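Local coordinates for structural protein ORF131 (PDB 3FAJ) that is a structural protein of the virion of Acidianus two-tailed virus, an archaeal virus, and probably binds DNA, at residues P113-Q116 with Q117-F121. Residues are numbered along the deposited sequence; the frame is centred on the assembly and turned at random.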
loop_
_atom_site.group_PDB
_atom_site.type_symbol
_atom_site.label_atom_id
_atom_site.label_comp_id
_atom_site.label_asym_id
_atom_site.label_seq_id
_atom_site.Cartn_x
_atom_site.Cartn_y
_atom_site.Cartn_z
ATOM N N PRO A 113 -2.288 -0.877 -13.978
ATOM C CA PRO A 113 -3.705 -1.053 -13.637
ATOM C C PRO A 113 -3.957 -1.905 -12.387
ATOM O O PRO A 113 -4.914 -1.652 -11.663
ATOM C CB PRO A 113 -4.298 -1.713 -14.906
ATOM C CG PRO A 113 -3.343 -1.337 -16.000
ATOM C CD PRO A 113 -1.991 -1.377 -15.335
ATOM N N GLU A 114 -3.094 -2.883 -12.109
ATOM C CA GLU A 114 -3.259 -3.702 -10.913
ATOM C C GLU A 114 -3.053 -2.863 -9.655
ATOM O O GLU A 114 -3.757 -3.026 -8.666
ATOM C CB GLU A 114 -2.330 -4.934 -10.914
ATOM C CG GLU A 114 -2.675 -5.885 -9.758
ATOM C CD GLU A 114 -1.746 -7.065 -9.612
ATOM O OE1 GLU A 114 -1.062 -7.413 -10.586
ATOM O OE2 GLU A 114 -1.719 -7.640 -8.497
ATOM N N TYR A 115 -2.114 -1.919 -9.712
ATOM C CA TYR A 115 -1.904 -1.029 -8.572
ATOM C C TYR A 115 -3.134 -0.143 -8.379
ATOM O O TYR A 115 -3.626 0.040 -7.262
ATOM C CB TYR A 115 -0.665 -0.156 -8.798
ATOM C CG TYR A 115 -0.513 0.950 -7.753
ATOM C CD1 TYR A 115 0.169 0.715 -6.562
ATOM C CD2 TYR A 115 -1.057 2.216 -7.967
ATOM C CE1 TYR A 115 0.326 1.732 -5.628
ATOM C CE2 TYR A 115 -0.920 3.252 -7.020
ATOM C CZ TYR A 115 -0.227 2.981 -5.846
ATOM O OH TYR A 115 -0.040 3.968 -4.896
ATOM N N GLN A 116 -3.606 0.437 -9.472
ATOM C CA GLN A 116 -4.786 1.312 -9.389
ATOM C C GLN A 116 -5.967 0.550 -8.777
ATOM O O GLN A 116 -6.684 1.094 -7.927
ATOM C CB GLN A 116 -5.179 1.841 -10.758
ATOM C CG GLN A 116 -4.110 2.731 -11.399
ATOM C CD GLN A 116 -4.345 2.981 -12.903
ATOM O OE1 GLN A 116 -5.232 2.369 -13.548
ATOM N NE2 GLN A 116 -3.524 3.855 -13.482
ATOM N N GLN A 117 -6.174 -0.690 -9.220
ATOM C CA GLN A 117 -7.291 -1.504 -8.716
ATOM C C GLN A 117 -7.130 -1.772 -7.222
ATOM O O GLN A 117 -8.103 -1.671 -6.457
ATOM C CB GLN A 117 -7.356 -2.840 -9.433
ATOM C CG GLN A 117 -7.856 -2.833 -10.827
ATOM C CD GLN A 117 -7.851 -4.243 -11.373
ATOM O OE1 GLN A 117 -7.235 -5.137 -10.778
ATOM N NE2 GLN A 117 -8.561 -4.469 -12.465
ATOM N N ALA A 118 -5.905 -2.130 -6.813
ATOM C CA ALA A 118 -5.653 -2.490 -5.422
ATOM C C ALA A 118 -5.856 -1.274 -4.516
ATOM O O ALA A 118 -6.502 -1.356 -3.470
ATOM C CB ALA A 118 -4.231 -3.082 -5.253
ATOM N N LYS A 119 -5.355 -0.114 -4.955
ATOM C CA LYS A 119 -5.501 1.110 -4.171
ATOM C C LYS A 119 -6.980 1.503 -4.049
ATOM O O LYS A 119 -7.449 1.842 -2.965
ATOM C CB LYS A 119 -4.646 2.242 -4.773
ATOM C CG LYS A 119 -4.720 3.536 -3.956
ATOM C CD LYS A 119 -3.759 4.563 -4.531
ATOM C CE LYS A 119 -3.724 5.797 -3.637
ATOM N NZ LYS A 119 -4.863 6.715 -3.848
ATOM N N ALA A 120 -7.723 1.415 -5.154
ATOM C CA ALA A 120 -9.164 1.717 -5.126
ATOM C C ALA A 120 -9.906 0.763 -4.188
ATOM O O ALA A 120 -10.856 1.160 -3.513
ATOM C CB ALA A 120 -9.739 1.609 -6.504
ATOM N N PHE A 121 -9.501 -0.496 -4.197
ATOM C CA PHE A 121 -10.122 -1.506 -3.337
ATOM C C PHE A 121 -9.903 -1.142 -1.876
ATOM O O PHE A 121 -10.826 -1.190 -1.064
ATOM C CB PHE A 121 -9.551 -2.894 -3.647
ATOM C CG PHE A 121 -10.073 -3.977 -2.749
ATOM C CD1 PHE A 121 -11.381 -4.439 -2.892
ATOM C CD2 PHE A 121 -9.257 -4.546 -1.776
ATOM C CE1 PHE A 121 -11.870 -5.459 -2.066
ATOM C CE2 PHE A 121 -9.742 -5.557 -0.930
ATOM C CZ PHE A 121 -11.049 -6.018 -1.102
#
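Tyr115 runs alongside the aliphatic chain of Lys119, one helical turn further on. CD of Lys119 meets the phenol near its outer end, 3.8 Å from Tyr115 OH and 4.0 Å from Tyr115 CE2, approaching the ring obliquely. In both residues CG stands anti to the backbone N (chi1 171° in Tyr115, -178° in Lys119), and with the residues a helical turn apart this shared torsion lets the two chains run side by side. Lysine suits this place because its methylenes can lie against an aromatic while the amine travels on: the chain stays extended until it bends at chi4, and NZ forms a salt bridge with Asp40. Tyr115 OH is hydrogen-bonded to Glu43, so the pair ties its helix to helix 31-43, while the buried ring also packs on Leu39, Phe42 and Ile78.

Beneath them the backbone bonds are regular, with Lys119 N donating to Tyr115 O at 2.9 Å and 167°. Gln117 N likewise bonds to Pro113 O at 2.9 Å, and CG of Gln117 passes 3.3 Å from that same oxygen. Pro113 fits the first turn, where a missing backbone N-H costs no helical bond. Small Ala118 sets its CB 3.4 Å from Glu114 O and packs on Ile78 of helix 69-86. An i to i+4 aromatic-lysine pair of this kind, with Tyr115 buried against helices 31-43 and 69-86 and Gln116 and Gln117 exposed, is typical of an amphipathic alpha-helix.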